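Minor fimbrium tip subunit Mfa3 (Porphyromonas gingivalis ATCC 33277, PDB 5NF4) forms part of the tip of the minor fimbriae, cell-surface filaments that mediate biofilm formation and adhesion to host cells and to other oral bacteria. Local coordinates at residues Leu75-Asp78 and Glu83-Ala86; Ala127-Val130 and Asp134-His137; Lys262-Gly265 and Glu271-Pro274; Tyr318-Tyr321 and His325-Tyr328. All coordinates share one frame; numbering follows the deposited sequence.

Contacts 1 and 2 touch each other: the helix and loop of contact 2 pack on the hairpin of contact 1, F77 meeting both M135 and I129. Contacts 3 and 4 also adjoin, through W264 N and the hydroxyl of Y318, while the centres of contacts 1 and 3 lie about 42 Å apart, on opposite sides of the chain's centre. Contact 4 is buried, contact 3 lies at the surface, and contacts 1 and 2 are partly buried. Main-chain bonds between strands dominate contact 1. In the other three a side-chain oxygen accepts a backbone N-H: a carboxylate oxygen in contact 2, an amide oxygen in contact 3, a phenol oxygen in contact 4.

Contact 1 (Leu75-Asp78 and Glu83-Ala86); sequences LVFD and EKVA
Backbone hydrogen bonds tie V76 and D78 to the returning segment 83-86. V76 N donates to A86 O at 2.9 Å, and D78 N donates to E83 O at 2.8 Å. V76 O takes two donors, a firm one from V85 N at 2.8 Å and a weak one from A86 N at 3.4 Å. Between these bonds the chains come close at the non-hydrogen-bonded pair F77 and K84, where F77 CA makes a CA-H...O contact with E83 O.

The charged groups find partners outside the two segments. The carboxylate of D78 turns away to a salt bridge with R111, and the ammonium group of K84 is hydrogen-bonded to I129 O and salt-bridged to E87.

Apolar contacts fall on both faces. K84 starts with CG anti to the backbone N (chi1 -176°), which carries its methylenes obliquely past the F77 ring, CB and CD each 3.8 Å from CE2. On the other face V76 CG2 lies 4.0 Å from A86 CB; V85, the extra residue of the bulge, brings CG2 to 3.8 Å from V76 CG1. Two successive residues, V85 and A86, oppose V76: a classic beta bulge in the antiparallel hairpin of strands 71-78 and 84-91.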
loop_
_atom_site.group_PDB
_atom_site.type_symbol
_atom_site.label_atom_id
_atom_site.label_comp_id
_atom_site.label_asym_id
_atom_site.label_seq_id
_atom_site.Cartn_x
_atom_site.Cartn_y
_atom_site.Cartn_z
ATOM N N LEU A 75 2.565 18.395 -6.067
ATOM C CA LEU A 75 2.404 19.705 -5.431
ATOM C C LEU A 75 3.670 19.990 -4.617
ATOM O O LEU A 75 4.160 19.141 -3.856
ATOM C CB LEU A 75 1.146 19.757 -4.561
ATOM C CG LEU A 75 -0.186 19.538 -5.282
ATOM C CD1 LEU A 75 -0.563 18.067 -5.206
ATOM C CD2 LEU A 75 -1.312 20.433 -4.703
ATOM N N VAL A 76 4.196 21.201 -4.795
ATOM C CA VAL A 76 5.493 21.587 -4.251
ATOM C C VAL A 76 5.315 22.832 -3.393
ATOM O O VAL A 76 4.625 23.792 -3.796
ATOM C CB VAL A 76 6.523 21.868 -5.376
ATOM C CG1 VAL A 76 7.915 21.967 -4.740
ATOM C CG2 VAL A 76 6.462 20.784 -6.458
ATOM N N PHE A 77 5.861 22.790 -2.192
ATOM C CA PHE A 77 5.715 23.879 -1.241
ATOM C C PHE A 77 7.037 24.337 -0.670
ATOM O O PHE A 77 7.960 23.553 -0.518
ATOM C CB PHE A 77 4.807 23.458 -0.072
ATOM C CG PHE A 77 3.447 23.029 -0.509
ATOM C CD1 PHE A 77 3.248 21.714 -0.931
ATOM C CD2 PHE A 77 2.387 23.918 -0.567
ATOM C CE1 PHE A 77 2.044 21.303 -1.401
ATOM C CE2 PHE A 77 1.124 23.465 -1.019
ATOM C CZ PHE A 77 0.971 22.173 -1.420
ATOM N N ASP A 78 7.122 25.610 -0.316
ATOM C CA ASP A 78 8.314 26.087 0.391
ATOM C C ASP A 78 8.373 25.401 1.755
ATOM O O ASP A 78 7.386 25.424 2.488
ATOM C CB ASP A 78 8.256 27.594 0.557
ATOM C CG ASP A 78 9.549 28.172 1.111
ATOM O OD1 ASP A 78 9.738 28.128 2.340
ATOM O OD2 ASP A 78 10.376 28.666 0.318
ATOM N N GLU A 83 4.300 28.067 1.471
ATOM C CA GLU A 83 3.734 28.576 0.236
ATOM C C GLU A 83 3.769 27.522 -0.878
ATOM O O GLU A 83 4.773 26.851 -1.061
ATOM C CB GLU A 83 4.501 29.815 -0.216
ATOM C CG GLU A 83 3.925 30.443 -1.478
ATOM C CD GLU A 83 4.788 31.562 -2.082
ATOM O OE1 GLU A 83 6.002 31.653 -1.795
ATOM O OE2 GLU A 83 4.217 32.345 -2.863
ATOM N N LYS A 84 2.688 27.405 -1.644
ATOM C CA LYS A 84 2.719 26.561 -2.847
ATOM C C LYS A 84 3.601 27.212 -3.875
ATOM O O LYS A 84 3.374 28.364 -4.231
ATOM C CB LYS A 84 1.313 26.350 -3.418
ATOM C CG LYS A 84 1.273 25.400 -4.597
ATOM C CD LYS A 84 0.062 24.436 -4.539
ATOM C CE LYS A 84 -1.272 25.163 -4.590
ATOM N NZ LYS A 84 -2.444 24.329 -5.086
ATOM N N VAL A 85 4.625 26.500 -4.340
ATOM C CA VAL A 85 5.546 27.092 -5.330
ATOM C C VAL A 85 5.548 26.400 -6.696
ATOM O O VAL A 85 6.145 26.909 -7.644
ATOM C CB VAL A 85 6.977 27.136 -4.787
ATOM C CG1 VAL A 85 7.037 28.032 -3.552
ATOM C CG2 VAL A 85 7.510 25.750 -4.486
ATOM N N ALA A 86 4.851 25.277 -6.830
ATOM C CA ALA A 86 4.697 24.639 -8.139
ATOM C C ALA A 86 3.672 23.528 -8.013
ATOM O O ALA A 86 3.481 23.008 -6.934
ATOM C CB ALA A 86 6.020 24.063 -8.654
#

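Contact 2 (Ala127-Val130 and Asp134-His137). With FMT (formic acid), chain C.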
loop_
_atom_site.group_PDB
_atom_site.type_symbol
_atom_site.label_atom_id
_atom_site.label_comp_id
_atom_site.label_asym_id
_atom_site.label_seq_id
_atom_site.Cartn_x
_atom_site.Cartn_y
_atom_site.Cartn_z
ATOM N N ALA A 127 -6.953 22.541 -6.250
ATOM C CA ALA A 127 -7.316 23.940 -6.072
ATOM C C ALA A 127 -7.685 24.247 -4.616
ATOM O O ALA A 127 -7.576 25.400 -4.181
ATOM C CB ALA A 127 -8.462 24.327 -7.009
ATOM N N SER A 128 -8.109 23.240 -3.854
ATOM C CA SER A 128 -8.432 23.460 -2.451
ATOM C C SER A 128 -7.255 23.182 -1.525
ATOM O O SER A 128 -7.417 23.237 -0.307
ATOM C CB SER A 128 -9.634 22.586 -2.047
ATOM O OG SER A 128 -10.775 23.065 -2.757
ATOM N N ILE A 129 -6.085 22.889 -2.095
ATOM C CA ILE A 129 -4.856 22.723 -1.320
ATOM C C ILE A 129 -4.034 23.994 -1.526
ATOM O O ILE A 129 -3.256 24.106 -2.475
ATOM C CB ILE A 129 -4.050 21.495 -1.744
ATOM C CG1 ILE A 129 -4.880 20.213 -1.496
ATOM C CG2 ILE A 129 -2.745 21.429 -0.962
ATOM C CD1 ILE A 129 -4.261 18.957 -2.052
ATOM N N VAL A 130 -4.224 24.973 -0.655
ATOM C CA VAL A 130 -3.629 26.278 -0.902
ATOM C C VAL A 130 -2.179 26.332 -0.456
ATOM O O VAL A 130 -1.320 26.958 -1.117
ATOM C CB VAL A 130 -4.418 27.372 -0.174
ATOM C CG1 VAL A 130 -3.763 28.723 -0.378
ATOM C CG2 VAL A 130 -5.866 27.393 -0.653
ATOM N N ASP A 134 -2.635 22.688 4.333
ATOM C CA ASP A 134 -3.718 22.011 3.627
ATOM C C ASP A 134 -3.237 20.703 3.029
ATOM O O ASP A 134 -3.947 19.703 3.015
ATOM C CB ASP A 134 -4.291 22.865 2.506
ATOM C CG ASP A 134 -4.976 24.123 3.005
ATOM O OD1 ASP A 134 -5.429 24.157 4.157
ATOM O OD2 ASP A 134 -5.041 25.098 2.228
ATOM N N MET A 135 -2.038 20.741 2.473
ATOM C CA MET A 135 -1.489 19.586 1.782
ATOM C C MET A 135 -1.295 18.423 2.761
ATOM O O MET A 135 -1.687 17.267 2.491
ATOM C CB MET A 135 -0.144 19.935 1.110
ATOM C CG MET A 135 0.479 18.752 0.339
ATOM S SD MET A 135 -0.288 18.443 -1.219
ATOM C CE MET A 135 -1.019 16.826 -0.952
ATOM N N ASN A 136 -0.709 18.712 3.912
ATOM C CA ASN A 136 -0.571 17.683 4.933
ATOM C C ASN A 136 -1.919 17.160 5.468
ATOM O O ASN A 136 -2.056 15.959 5.686
ATOM C CB ASN A 136 0.290 18.173 6.067
ATOM C CG ASN A 136 1.779 18.134 5.692
ATOM O OD1 ASN A 136 2.274 17.116 5.204
ATOM N ND2 ASN A 136 2.472 19.235 5.879
ATOM N N HIS A 137 -2.895 18.042 5.664
ATOM C CA HIS A 137 -4.236 17.574 6.049
ATOM C C HIS A 137 -4.780 16.621 4.995
ATOM O O HIS A 137 -5.358 15.564 5.339
ATOM C CB HIS A 137 -5.199 18.761 6.268
ATOM C CG HIS A 137 -4.988 19.504 7.562
ATOM N ND1 HIS A 137 -4.825 18.882 8.784
ATOM C CD2 HIS A 137 -4.950 20.835 7.818
ATOM C CE1 HIS A 137 -4.673 19.800 9.729
ATOM N NE2 HIS A 137 -4.746 20.993 9.170
HETATM C C FMT C . -5.394 15.086 10.327
HETATM O O1 FMT C . -6.472 15.067 10.905
HETATM O O2 FMT C . -5.111 16.010 9.568
#
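I129 and M135 make the apolar half of this contact, and D134 with V130 the polar half. On M135, CB lies 3.6 Å from I129 CG2, the branch that also presses on the M135 backbone, 3.5 Å from CA. CG stands anti to the backbone N (chi1 -179°), and from there the chain bends at chi2 and chi3, which brings SD and CE back to I129. CG itself turns to the ring of F77, 3.5 Å from its CE1. SD then meets both branches of I129, at 3.9 Å from CG2 and 4.1 Å from CD1, and the terminal CE reaches I129 CD1 at 4.0 Å. The two side chains cross at a slant, and L75 and F77 of strand 71-78 touch both of them, so the pair packs the helix and its preceding loop against that strand.

The segment 127-130 belongs to the link between helices 122-126 and 132-140, and D134 lies in the first turn of the second helix. N131 OD1 accepts D134 N, as an N-cap does at the start of helix 132-140. The D134 CB points at the loop, near I129 CA, and its carboxylate reaches back to the chain before the helix. V130 N donates to the anti lone pair of D134 OD2 at 3.0 Å with an N-H...O angle of 149°. V130 and D134 lie side by side and point the same way, V130 CB resting beside that same oxygen. Further along the helix, H137 ND1 donates to O2 of a formic acid molecule, probably from the crystallisation liquor.

Contact 3 (Lys262-Gly265 and Glu271-Pro274)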
loop_
_atom_site.group_PDB
_atom_site.type_symbol
_atom_site.label_atom_id
_atom_site.label_comp_id
_atom_site.label_asym_id
_atom_site.label_seq_id
_atom_site.Cartn_x
_atom_site.Cartn_y
_atom_site.Cartn_z
ATOM N N LYS A 262 -1.035 -5.955 21.816
ATOM C CA LYS A 262 -2.067 -6.941 21.459
ATOM C C LYS A 262 -1.494 -8.177 20.766
ATOM O O LYS A 262 -0.431 -8.111 20.148
ATOM C CB LYS A 262 -3.103 -6.288 20.529
ATOM C CG LYS A 262 -3.851 -5.140 21.157
ATOM C CD LYS A 262 -4.814 -4.476 20.210
ATOM C CE LYS A 262 -5.490 -3.321 20.955
ATOM N NZ LYS A 262 -6.375 -2.511 20.117
ATOM N N TRP A 263 -2.224 -9.299 20.817
ATOM C CA TRP A 263 -1.898 -10.422 19.971
ATOM C C TRP A 263 -3.158 -11.243 19.746
ATOM O O TRP A 263 -4.185 -10.950 20.340
ATOM C CB TRP A 263 -0.783 -11.280 20.565
ATOM C CG TRP A 263 -1.022 -11.892 21.909
ATOM C CD1 TRP A 263 -1.576 -13.115 22.161
ATOM C CD2 TRP A 263 -0.678 -11.340 23.185
ATOM N NE1 TRP A 263 -1.609 -13.352 23.513
ATOM C CE2 TRP A 263 -1.065 -12.279 24.168
ATOM C CE3 TRP A 263 -0.092 -10.137 23.597
ATOM C CZ2 TRP A 263 -0.880 -12.064 25.534
ATOM C CZ3 TRP A 263 0.083 -9.916 24.972
ATOM C CH2 TRP A 263 -0.307 -10.884 25.917
ATOM N N TRP A 264 -3.049 -12.244 18.878
ATOM C CA TRP A 264 -4.173 -13.080 18.484
ATOM C C TRP A 264 -4.832 -13.654 19.718
ATOM O O TRP A 264 -4.178 -14.274 20.549
ATOM C CB TRP A 264 -3.697 -14.203 17.555
ATOM C CG TRP A 264 -4.783 -15.077 16.996
ATOM C CD1 TRP A 264 -5.095 -16.359 17.371
ATOM C CD2 TRP A 264 -5.695 -14.727 15.954
ATOM N NE1 TRP A 264 -6.155 -16.830 16.618
ATOM C CE2 TRP A 264 -6.543 -15.840 15.745
ATOM C CE3 TRP A 264 -5.888 -13.573 15.183
ATOM C CZ2 TRP A 264 -7.558 -15.830 14.784
ATOM C CZ3 TRP A 264 -6.885 -13.559 14.239
ATOM C CH2 TRP A 264 -7.703 -14.684 14.034
ATOM N N GLY A 265 -6.130 -13.440 19.857
ATOM C CA GLY A 265 -6.822 -13.944 21.019
ATOM C C GLY A 265 -6.711 -13.010 22.208
ATOM O O GLY A 265 -7.245 -13.313 23.266
ATOM N N GLU A 271 -13.656 -10.566 17.743
ATOM C CA GLU A 271 -13.342 -10.862 16.347
ATOM C C GLU A 271 -11.858 -10.691 16.017
ATOM O O GLU A 271 -11.460 -10.779 14.847
ATOM C CB GLU A 271 -14.143 -9.941 15.427
ATOM C CG GLU A 271 -15.686 -10.141 15.463
ATOM C CD GLU A 271 -16.377 -9.092 14.597
ATOM O OE1 GLU A 271 -16.486 -7.926 15.036
ATOM O OE2 GLU A 271 -16.766 -9.416 13.459
ATOM N N ASN A 272 -11.073 -10.441 17.062
ATOM C CA ASN A 272 -9.638 -10.179 16.980
ATOM C C ASN A 272 -9.293 -8.923 16.182
ATOM O O ASN A 272 -8.176 -8.807 15.666
ATOM C CB ASN A 272 -8.894 -11.394 16.395
ATOM C CG ASN A 272 -8.598 -12.462 17.446
ATOM O OD1 ASN A 272 -8.015 -12.174 18.496
ATOM N ND2 ASN A 272 -9.034 -13.691 17.189
ATOM N N LYS A 273 -10.230 -7.983 16.070
ATOM C CA LYS A 273 -9.908 -6.743 15.379
ATOM C C LYS A 273 -8.876 -6.012 16.226
ATOM O O LYS A 273 -8.971 -6.026 17.456
ATOM C CB LYS A 273 -11.144 -5.865 15.169
ATOM C CG LYS A 273 -12.102 -6.348 14.070
ATOM C CD LYS A 273 -13.472 -5.716 14.242
ATOM C CE LYS A 273 -14.423 -6.015 13.104
ATOM N NZ LYS A 273 -15.764 -5.397 13.411
ATOM N N PRO A 274 -7.919 -5.340 15.586
ATOM C CA PRO A 274 -7.785 -5.066 14.156
ATOM C C PRO A 274 -6.868 -6.026 13.400
ATOM O O PRO A 274 -6.443 -5.712 12.292
ATOM C CB PRO A 274 -7.179 -3.644 14.136
ATOM C CG PRO A 274 -6.252 -3.666 15.375
ATOM C CD PRO A 274 -6.975 -4.534 16.401
HETATM O O HOH W 1 -8.681 -4.227 19.476
#
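N272 OD1 accepts the backbone N-H of G265 at 2.6 Å, a short bond with an N-H...O angle of 154°. The donor is tilted 29° from the plane of the amide carbonyl. At the other end of the amide, ND2 lies over one face of the W264 indole, offset toward the rim and 3.5 Å from CZ2. Amide and ring planes are only 21° apart, so the two groups are stacked, with N272 CB also close to the six-membered ring, 3.7 Å from CZ3. W264 CG is anti to its backbone N, which carries the indole across to the asparagine although its CB does not point there.

A water bridges K262 and K273, accepting from K262 NZ at 2.9 Å and donating to K273 O at 2.7 Å. K262 NZ has a further partner in E230, a salt bridge. Within 271-274, K273 NZ forms a salt bridge with E271 OE1, coming from above the carboxylate plane.

Both segments belong to the long connection between strands 248-254 and 277-282; W264 packs edge-to-face on F277 at the start of the latter and touches D289 and P291 of strand 287-291.

Contact 4 (Tyr318-Tyr321 and His325-Tyr328)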
loop_
_atom_site.group_PDB
_atom_site.type_symbol
_atom_site.label_atom_id
_atom_site.label_comp_id
_atom_site.label_asym_id
_atom_site.label_seq_id
_atom_site.Cartn_x
_atom_site.Cartn_y
_atom_site.Cartn_z
ATOM N N TYR A 318 1.563 -7.504 14.146
ATOM C CA TYR A 318 0.429 -7.761 13.273
ATOM C C TYR A 318 0.120 -6.596 12.348
ATOM O O TYR A 318 -0.852 -6.628 11.596
ATOM C CB TYR A 318 -0.816 -8.085 14.093
ATOM C CG TYR A 318 -0.703 -9.336 14.919
ATOM C CD1 TYR A 318 -1.018 -10.589 14.368
ATOM C CD2 TYR A 318 -0.272 -9.286 16.254
ATOM C CE1 TYR A 318 -0.936 -11.741 15.115
ATOM C CE2 TYR A 318 -0.168 -10.454 17.009
ATOM C CZ TYR A 318 -0.532 -11.672 16.434
ATOM O OH TYR A 318 -0.435 -12.842 17.138
ATOM N N THR A 319 0.958 -5.570 12.377
ATOM C CA THR A 319 0.751 -4.488 11.466
ATOM C C THR A 319 0.908 -5.001 10.038
ATOM O O THR A 319 1.819 -5.767 9.740
ATOM C CB THR A 319 1.736 -3.358 11.726
ATOM O OG1 THR A 319 1.402 -2.720 12.972
ATOM C CG2 THR A 319 1.755 -2.313 10.570
ATOM N N VAL A 320 -0.001 -4.572 9.176
ATOM C CA VAL A 320 0.111 -4.775 7.742
ATOM C C VAL A 320 0.621 -3.461 7.147
ATOM O O VAL A 320 -0.056 -2.462 7.258
ATOM C CB VAL A 320 -1.244 -5.140 7.133
ATOM C CG1 VAL A 320 -1.189 -5.239 5.602
ATOM C CG2 VAL A 320 -1.781 -6.457 7.746
ATOM N N TYR A 321 1.779 -3.480 6.506
ATOM C CA TYR A 321 2.401 -2.276 5.951
ATOM C C TYR A 321 2.068 -2.052 4.472
ATOM O O TYR A 321 2.037 -3.000 3.678
ATOM C CB TYR A 321 3.912 -2.361 6.126
ATOM C CG TYR A 321 4.370 -2.180 7.556
ATOM C CD1 TYR A 321 4.473 -0.908 8.119
ATOM C CD2 TYR A 321 4.681 -3.268 8.347
ATOM C CE1 TYR A 321 4.873 -0.739 9.437
ATOM C CE2 TYR A 321 5.081 -3.108 9.663
ATOM C CZ TYR A 321 5.180 -1.832 10.201
ATOM O OH TYR A 321 5.578 -1.679 11.505
ATOM N N HIS A 325 4.404 -7.221 0.225
ATOM C CA HIS A 325 3.833 -8.426 -0.386
ATOM C C HIS A 325 3.923 -9.577 0.618
ATOM O O HIS A 325 5.028 -10.009 0.978
ATOM C CB HIS A 325 4.621 -8.678 -1.672
ATOM C CG HIS A 325 4.101 -9.772 -2.558
ATOM N ND1 HIS A 325 4.790 -10.176 -3.687
ATOM C CD2 HIS A 325 2.992 -10.550 -2.497
ATOM C CE1 HIS A 325 4.126 -11.150 -4.283
ATOM N NE2 HIS A 325 3.033 -11.398 -3.582
ATOM N N TYR A 326 2.755 -10.061 1.056
ATOM C CA TYR A 326 2.608 -11.112 2.051
ATOM C C TYR A 326 2.295 -12.411 1.320
ATOM O O TYR A 326 1.238 -12.549 0.691
ATOM C CB TYR A 326 1.503 -10.753 3.060
ATOM C CG TYR A 326 1.849 -9.533 3.892
ATOM C CD1 TYR A 326 1.705 -8.255 3.362
ATOM C CD2 TYR A 326 2.370 -9.658 5.172
ATOM C CE1 TYR A 326 2.077 -7.112 4.095
ATOM C CE2 TYR A 326 2.730 -8.519 5.931
ATOM C CZ TYR A 326 2.581 -7.250 5.371
ATOM O OH TYR A 326 2.973 -6.107 6.072
ATOM N N ILE A 327 3.243 -13.342 1.381
ATOM C CA ILE A 327 3.190 -14.559 0.576
ATOM C C ILE A 327 3.073 -15.786 1.471
ATOM O O ILE A 327 3.915 -16.029 2.338
ATOM C CB ILE A 327 4.438 -14.675 -0.334
ATOM C CG1 ILE A 327 4.557 -13.428 -1.219
ATOM C CG2 ILE A 327 4.365 -15.933 -1.213
ATOM C CD1 ILE A 327 5.920 -13.261 -1.867
ATOM N N TYR A 328 2.011 -16.559 1.250
ATOM C CA TYR A 328 1.773 -17.795 1.979
ATOM C C TYR A 328 1.810 -18.987 1.047
ATOM O O TYR A 328 1.307 -18.948 -0.089
ATOM C CB TYR A 328 0.418 -17.727 2.717
ATOM C CG TYR A 328 0.468 -16.682 3.793
ATOM C CD1 TYR A 328 0.226 -15.350 3.496
ATOM C CD2 TYR A 328 0.824 -17.012 5.099
ATOM C CE1 TYR A 328 0.299 -14.380 4.471
ATOM C CE2 TYR A 328 0.910 -16.038 6.084
ATOM C CZ TYR A 328 0.634 -14.732 5.764
ATOM O OH TYR A 328 0.742 -13.767 6.732
#
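The polar part of this contact is a single hydrogen bond: Y321 N donates to the phenol oxygen of Y326 at 2.9 Å, nearly straight at 173°. The donor lies near the plane of the Y326 ring, at its edge. Y326 CB points at the loop and CG is anti to the carbonyl carbon (chi1 -65°), so that the ring spans the gap between the chains, where V320 CA and Y326 CA are 8.9 Å apart. The same hydroxyl is hydrogen-bonded to T294 OG1, a threonine that also bonds T319 O.

Van der Waals contact comes mainly from V320. Its CG1 lies 4.1 Å from Y326 CE1, approaching the ring obliquely, and its CA is 3.6 Å from Y326 OH. Y321 adds its CB at 3.9 Å from Y326 OH, which sits near the plane of the Y321 ring at its edge. T319 CG2 stands over the centre of that ring, 3.4 Å above its plane. A197 of strand 180-205 touches both V320 and Y326.

The phenol therefore acts as acceptor toward the main chain of 318-321. Its bonds to Y321 N and T294 give this buried oxygen two polar partners and fix the tip of the tyrosine against the loop leading into strand 324-332.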